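Local coordinates for KLLA0E08119p (Kluyveromyces lactis, PDB 3VA7), which probably catalyses the ATP-dependent, biotin-mediated carboxylation of urea to urea-1-carboxylate, which another part of the full-length enzyme breaks down to ammonium and carbon dioxide, at residues M978-G990 with W1068-V1081. Sequence-based numbering, arbitrary orientation.
Sequences MLYSAKFMVLGLG and WLLTPFDQVEFYPV
Phe1078 N donates to a water 2.7 Å away, and the same water lies within hydrogen-bonding distance of Leu979 O and Ala982 O, with more acceptors in reach than its two protons can serve at once, so it bridges strand 1075-1081 to the turn after helix 972-979. Beyond it the two strands pair directly in antiparallel fashion. Phe984 and Val1076 form a hydrogen-bonded pair, with Val1076 N donating to Phe984 O at 2.7 Å. Val986 N then donates to Asp1074 O, and Val986 O accepts from Phe1073 N at 2.7 Å, carrying the pairing into the type II turn of Thr1071 to Asp1074. Asp1074 suits this corner because its carboxylate serves two backbone amides: OD2 takes Thr1071 N from above the carboxylate plane, and OD1 takes Lys926 N.

At the far end Tyr980 lays one ring face against Pro1080, whose CB sits 4.0 Å from the ring centroid in a CH-pi contact, while the Tyr980 hydroxyl hydrogen-bonds to Met932 O. Were Tyr980 an alanine, Pro1080 would probably lose the ring it packs against, and Met932 O this hydroxyl partner. Phe984 and Phe1078 meet obliquely, CE1 of the former 3.8 Å from CD1 of the latter, bulky apolar groups suited to a buried face. On the opposite face, Met985 runs out nearly extended, CG anti to the backbone N (chi1 179°), which puts SD at the edge of the Phe1073 ring, a Met-aromatic contact; the bend at chi3 (-83°) then turns Met985 CE toward Phe1073 O, 3.3 Å away. Leu989 fits its branched end against Leu1070, Pro1072 and Trp1068.

Within this carboxyltransferase domain, strand 984-989 lies between strands 997-1001 and 1075-1081, and the latter also pairs in parallel with strand 922-934. Phe984 and Phe1078 pack on Met1032 of strand 1031-1034, whereas Met985 and Phe1073 face helix 859-875.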
loop_
_atom_site.group_PDB
_atom_site.type_symbol
_atom_site.label_atom_id
_atom_site.label_comp_id
_atom_site.label_asym_id
_atom_site.label_seq_id
_atom_site.Cartn_x
_atom_site.Cartn_y
_atom_site.Cartn_z
ATOM N N MET A 978 0.154 -18.463 -28.974
ATOM C CA MET A 978 -0.237 -17.120 -29.315
ATOM C C MET A 978 0.101 -16.170 -28.200
ATOM O O MET A 978 0.608 -15.080 -28.478
ATOM C CB MET A 978 -1.648 -16.971 -29.838
ATOM C CG MET A 978 -2.646 -16.758 -28.846
ATOM S SD MET A 978 -2.816 -15.073 -28.218
ATOM C CE MET A 978 -4.352 -15.372 -27.360
ATOM N N LEU A 979 -0.062 -16.591 -26.953
ATOM C CA LEU A 979 0.348 -15.728 -25.874
ATOM C C LEU A 979 1.802 -15.282 -25.968
ATOM O O LEU A 979 2.167 -14.168 -25.520
ATOM C CB LEU A 979 0.091 -16.394 -24.549
ATOM C CG LEU A 979 -1.403 -16.579 -24.306
ATOM C CD1 LEU A 979 -1.570 -17.697 -23.352
ATOM C CD2 LEU A 979 -1.951 -15.262 -23.741
ATOM N N TYR A 980 2.640 -16.114 -26.581
ATOM C CA TYR A 980 4.061 -15.769 -26.692
ATOM C C TYR A 980 4.429 -15.246 -28.083
ATOM O O TYR A 980 5.599 -15.056 -28.379
ATOM C CB TYR A 980 4.944 -16.984 -26.349
ATOM C CG TYR A 980 4.879 -17.424 -24.913
ATOM C CD1 TYR A 980 5.248 -16.555 -23.902
ATOM C CD2 TYR A 980 4.464 -18.704 -24.568
ATOM C CE1 TYR A 980 5.237 -16.941 -22.599
ATOM C CE2 TYR A 980 4.452 -19.100 -23.250
ATOM C CZ TYR A 980 4.848 -18.212 -22.246
ATOM O OH TYR A 980 4.844 -18.543 -20.870
ATOM N N SER A 981 3.456 -15.049 -28.960
ATOM C CA SER A 981 3.811 -14.369 -30.228
ATOM C C SER A 981 2.947 -13.137 -30.584
ATOM O O SER A 981 3.256 -12.417 -31.498
ATOM C CB SER A 981 3.893 -15.374 -31.404
ATOM O OG SER A 981 2.726 -16.123 -31.475
ATOM N N ALA A 982 1.868 -12.929 -29.847
ATOM C CA ALA A 982 0.927 -11.861 -30.127
ATOM C C ALA A 982 1.539 -10.504 -29.714
ATOM O O ALA A 982 2.472 -10.437 -28.905
ATOM C CB ALA A 982 -0.411 -12.118 -29.420
ATOM N N LYS A 983 1.070 -9.448 -30.366
ATOM C CA LYS A 983 1.458 -8.098 -29.997
ATOM C C LYS A 983 0.186 -7.429 -29.484
ATOM O O LYS A 983 -0.767 -7.171 -30.252
ATOM C CB LYS A 983 2.070 -7.404 -31.174
ATOM C CG LYS A 983 3.570 -7.544 -31.287
ATOM C CD LYS A 983 3.971 -6.955 -32.622
ATOM C CE LYS A 983 5.310 -7.447 -33.101
ATOM N NZ LYS A 983 5.372 -7.157 -34.561
ATOM N N PHE A 984 0.134 -7.281 -28.155
ATOM C CA PHE A 984 -1.063 -6.817 -27.489
ATOM C C PHE A 984 -1.024 -5.298 -27.355
ATOM O O PHE A 984 -0.176 -4.758 -26.629
ATOM C CB PHE A 984 -1.120 -7.423 -26.112
ATOM C CG PHE A 984 -1.347 -8.888 -26.097
ATOM C CD1 PHE A 984 -0.332 -9.744 -25.764
ATOM C CD2 PHE A 984 -2.601 -9.419 -26.403
ATOM C CE1 PHE A 984 -0.558 -11.133 -25.723
ATOM C CE2 PHE A 984 -2.842 -10.794 -26.364
ATOM C CZ PHE A 984 -1.798 -11.650 -26.028
ATOM N N MET A 985 -1.906 -4.613 -28.096
ATOM C CA MET A 985 -2.053 -3.171 -27.967
ATOM C C MET A 985 -3.020 -2.810 -26.819
ATOM O O MET A 985 -4.218 -3.205 -26.850
ATOM C CB MET A 985 -2.544 -2.545 -29.266
ATOM C CG MET A 985 -2.708 -1.010 -29.105
ATOM S SD MET A 985 -2.760 -0.081 -30.640
ATOM C CE MET A 985 -1.024 0.092 -31.012
ATOM N N VAL A 986 -2.504 -2.085 -25.816
ATOM C CA VAL A 986 -3.360 -1.563 -24.746
ATOM C C VAL A 986 -4.423 -0.609 -25.313
ATOM O O VAL A 986 -4.091 0.379 -25.996
ATOM C CB VAL A 986 -2.530 -0.811 -23.736
ATOM C CG1 VAL A 986 -3.364 -0.408 -22.578
ATOM C CG2 VAL A 986 -1.381 -1.661 -23.349
ATOM N N LEU A 987 -5.694 -0.899 -25.071
ATOM C CA LEU A 987 -6.745 -0.008 -25.551
ATOM C C LEU A 987 -7.298 0.959 -24.490
ATOM O O LEU A 987 -7.837 2.016 -24.849
ATOM C CB LEU A 987 -7.880 -0.810 -26.159
ATOM C CG LEU A 987 -7.477 -1.712 -27.329
ATOM C CD1 LEU A 987 -8.660 -2.565 -27.824
ATOM C CD2 LEU A 987 -6.816 -0.899 -28.459
ATOM N N GLY A 988 -7.183 0.578 -23.206
ATOM C CA GLY A 988 -7.661 1.337 -22.030
ATOM C C GLY A 988 -7.019 0.819 -20.721
ATOM O O GLY A 988 -6.399 -0.241 -20.719
ATOM N N LEU A 989 -7.128 1.561 -19.624
ATOM C CA LEU A 989 -6.561 1.133 -18.332
ATOM C C LEU A 989 -7.619 0.886 -17.279
ATOM O O LEU A 989 -8.737 1.398 -17.342
ATOM C CB LEU A 989 -5.570 2.151 -17.816
ATOM C CG LEU A 989 -4.454 2.620 -18.753
ATOM C CD1 LEU A 989 -3.563 3.578 -18.031
ATOM C CD2 LEU A 989 -3.612 1.495 -19.309
ATOM N N GLY A 990 -7.272 0.069 -16.302
ATOM C CA GLY A 990 -8.160 -0.298 -15.173
ATOM C C GLY A 990 -9.132 -1.398 -15.493
ATOM O O GLY A 990 -10.268 -1.347 -15.050
ATOM N N TRP A 1068 1.044 3.690 -12.740
ATOM C CA TRP A 1068 0.558 2.869 -13.842
ATOM C C TRP A 1068 1.580 2.846 -14.977
ATOM O O TRP A 1068 1.893 3.882 -15.557
ATOM C CB TRP A 1068 -0.804 3.322 -14.343
ATOM C CG TRP A 1068 -0.887 4.764 -14.801
ATOM C CD1 TRP A 1068 -0.839 5.218 -16.090
ATOM C CD2 TRP A 1068 -1.042 5.933 -13.967
ATOM N NE1 TRP A 1068 -0.934 6.607 -16.119
ATOM C CE2 TRP A 1068 -1.073 7.067 -14.836
ATOM C CE3 TRP A 1068 -1.170 6.130 -12.584
ATOM C CZ2 TRP A 1068 -1.223 8.376 -14.362
ATOM C CZ3 TRP A 1068 -1.305 7.451 -12.095
ATOM C CH2 TRP A 1068 -1.327 8.557 -12.987
ATOM N N LEU A 1069 2.118 1.668 -15.274
ATOM C CA LEU A 1069 3.221 1.572 -16.197
ATOM C C LEU A 1069 2.753 1.709 -17.655
ATOM O O LEU A 1069 3.517 2.172 -18.521
ATOM C CB LEU A 1069 3.993 0.280 -15.957
ATOM C CG LEU A 1069 5.239 0.177 -15.047
ATOM C CD1 LEU A 1069 5.395 1.284 -14.006
ATOM C CD2 LEU A 1069 5.447 -1.211 -14.377
ATOM N N LEU A 1070 1.498 1.347 -17.941
ATOM C CA LEU A 1070 1.024 1.357 -19.325
ATOM C C LEU A 1070 0.188 2.555 -19.730
ATOM O O LEU A 1070 -0.390 3.234 -18.899
ATOM C CB LEU A 1070 0.251 0.076 -19.632
ATOM C CG LEU A 1070 0.917 -1.225 -19.198
ATOM C CD1 LEU A 1070 0.050 -2.391 -19.455
ATOM C CD2 LEU A 1070 2.262 -1.426 -19.882
ATOM N N THR A 1071 0.111 2.798 -21.036
ATOM C CA THR A 1071 -0.726 3.854 -21.566
ATOM C C THR A 1071 -1.435 3.262 -22.770
ATOM O O THR A 1071 -0.852 2.413 -23.478
ATOM C CB THR A 1071 0.143 5.028 -22.048
ATOM O OG1 THR A 1071 0.848 5.575 -20.947
ATOM C CG2 THR A 1071 -0.719 6.097 -22.684
ATOM N N PRO A 1072 -2.670 3.726 -23.050
ATOM C CA PRO A 1072 -3.321 3.277 -24.297
ATOM C C PRO A 1072 -2.432 3.495 -25.505
ATOM O O PRO A 1072 -1.697 4.530 -25.584
ATOM C CB PRO A 1072 -4.568 4.146 -24.381
ATOM C CG PRO A 1072 -4.870 4.480 -22.900
ATOM C CD PRO A 1072 -3.536 4.605 -22.242
ATOM N N PHE A 1073 -2.479 2.516 -26.423
ATOM C CA PHE A 1073 -1.601 2.451 -27.622
ATOM C C PHE A 1073 -0.223 1.825 -27.403
ATOM O O PHE A 1073 0.430 1.516 -28.378
ATOM C CB PHE A 1073 -1.448 3.805 -28.323
ATOM C CG PHE A 1073 -2.732 4.385 -28.779
ATOM C CD1 PHE A 1073 -3.175 5.606 -28.278
ATOM C CD2 PHE A 1073 -3.532 3.705 -29.683
ATOM C CE1 PHE A 1073 -4.381 6.121 -28.704
ATOM C CE2 PHE A 1073 -4.760 4.225 -30.110
ATOM C CZ PHE A 1073 -5.187 5.406 -29.623
ATOM N N ASP A 1074 0.218 1.668 -26.153
ATOM C CA ASP A 1074 1.342 0.795 -25.838
ATOM C C ASP A 1074 1.119 -0.660 -26.265
ATOM O O ASP A 1074 -0.030 -1.149 -26.483
ATOM C CB ASP A 1074 1.621 0.767 -24.336
ATOM C CG ASP A 1074 2.302 2.052 -23.822
ATOM O OD1 ASP A 1074 2.677 2.908 -24.668
ATOM O OD2 ASP A 1074 2.457 2.190 -22.572
ATOM N N GLN A 1075 2.236 -1.365 -26.310
ATOM C CA GLN A 1075 2.245 -2.771 -26.685
ATOM C C GLN A 1075 2.898 -3.643 -25.638
ATOM O O GLN A 1075 4.002 -3.345 -25.110
ATOM C CB GLN A 1075 2.972 -2.964 -28.013
ATOM C CG GLN A 1075 2.119 -2.671 -29.224
ATOM C CD GLN A 1075 2.925 -2.369 -30.461
ATOM O OE1 GLN A 1075 3.672 -3.226 -30.972
ATOM N NE2 GLN A 1075 2.780 -1.144 -30.961
ATOM N N VAL A 1076 2.222 -4.741 -25.349
ATOM C CA VAL A 1076 2.748 -5.722 -24.413
ATOM C C VAL A 1076 3.007 -6.944 -25.193
ATOM O O VAL A 1076 2.116 -7.421 -25.914
ATOM C CB VAL A 1076 1.740 -6.026 -23.278
ATOM C CG1 VAL A 1076 2.181 -7.267 -22.430
ATOM C CG2 VAL A 1076 1.604 -4.788 -22.376
ATOM N N GLU A 1077 4.221 -7.459 -25.058
ATOM C CA GLU A 1077 4.596 -8.810 -25.616
ATOM C C GLU A 1077 4.991 -9.766 -24.495
ATOM O O GLU A 1077 5.656 -9.370 -23.546
ATOM C CB GLU A 1077 5.724 -8.735 -26.648
ATOM C CG GLU A 1077 5.308 -8.122 -27.993
ATOM C CD GLU A 1077 6.433 -8.197 -29.072
ATOM O OE1 GLU A 1077 6.769 -7.161 -29.695
ATOM O OE2 GLU A 1077 6.979 -9.316 -29.301
ATOM N N PHE A 1078 4.574 -11.011 -24.577
ATOM C CA PHE A 1078 5.018 -11.961 -23.554
ATOM C C PHE A 1078 6.219 -12.854 -23.964
ATOM O O PHE A 1078 6.338 -13.250 -25.139
ATOM C CB PHE A 1078 3.851 -12.815 -23.124
ATOM C CG PHE A 1078 2.827 -12.075 -22.330
ATOM C CD1 PHE A 1078 1.489 -12.122 -22.709
ATOM C CD2 PHE A 1078 3.202 -11.360 -21.190
ATOM C CE1 PHE A 1078 0.529 -11.423 -21.981
ATOM C CE2 PHE A 1078 2.280 -10.694 -20.446
ATOM C CZ PHE A 1078 0.913 -10.702 -20.821
ATOM N N TYR A 1079 7.114 -13.133 -23.012
ATOM C CA TYR A 1079 8.150 -14.154 -23.211
ATOM C C TYR A 1079 8.107 -15.216 -22.106
ATOM O O TYR A 1079 7.802 -14.911 -20.931
ATOM C CB TYR A 1079 9.567 -13.546 -23.407
ATOM C CG TYR A 1079 10.192 -12.874 -22.187
ATOM C CD1 TYR A 1079 10.913 -13.624 -21.246
ATOM C CD2 TYR A 1079 10.044 -11.482 -21.978
ATOM C CE1 TYR A 1079 11.445 -13.031 -20.144
ATOM C CE2 TYR A 1079 10.592 -10.857 -20.872
ATOM C CZ TYR A 1079 11.295 -11.627 -19.964
ATOM O OH TYR A 1079 11.836 -11.015 -18.873
ATOM N N PRO A 1080 8.380 -16.475 -22.468
ATOM C CA PRO A 1080 8.282 -17.658 -21.530
ATOM C C PRO A 1080 9.320 -17.689 -20.413
ATOM O O PRO A 1080 10.493 -17.550 -20.697
ATOM C CB PRO A 1080 8.567 -18.836 -22.446
ATOM C CG PRO A 1080 9.445 -18.182 -23.577
ATOM C CD PRO A 1080 8.742 -16.892 -23.839
ATOM N N VAL A 1081 8.858 -17.767 -19.167
ATOM C CA VAL A 1081 9.644 -18.179 -18.019
ATOM C C VAL A 1081 8.897 -19.250 -17.216
ATOM O O VAL A 1081 7.642 -19.421 -17.297
ATOM C CB VAL A 1081 9.979 -17.059 -16.992
ATOM C CG1 VAL A 1081 10.942 -16.085 -17.554
ATOM C CG2 VAL A 1081 8.701 -16.389 -16.374
HETATM O O HOH W 1 3.780 -12.107 -26.945
HETATM O O HOH W 2 5.513 -11.624 -29.418
#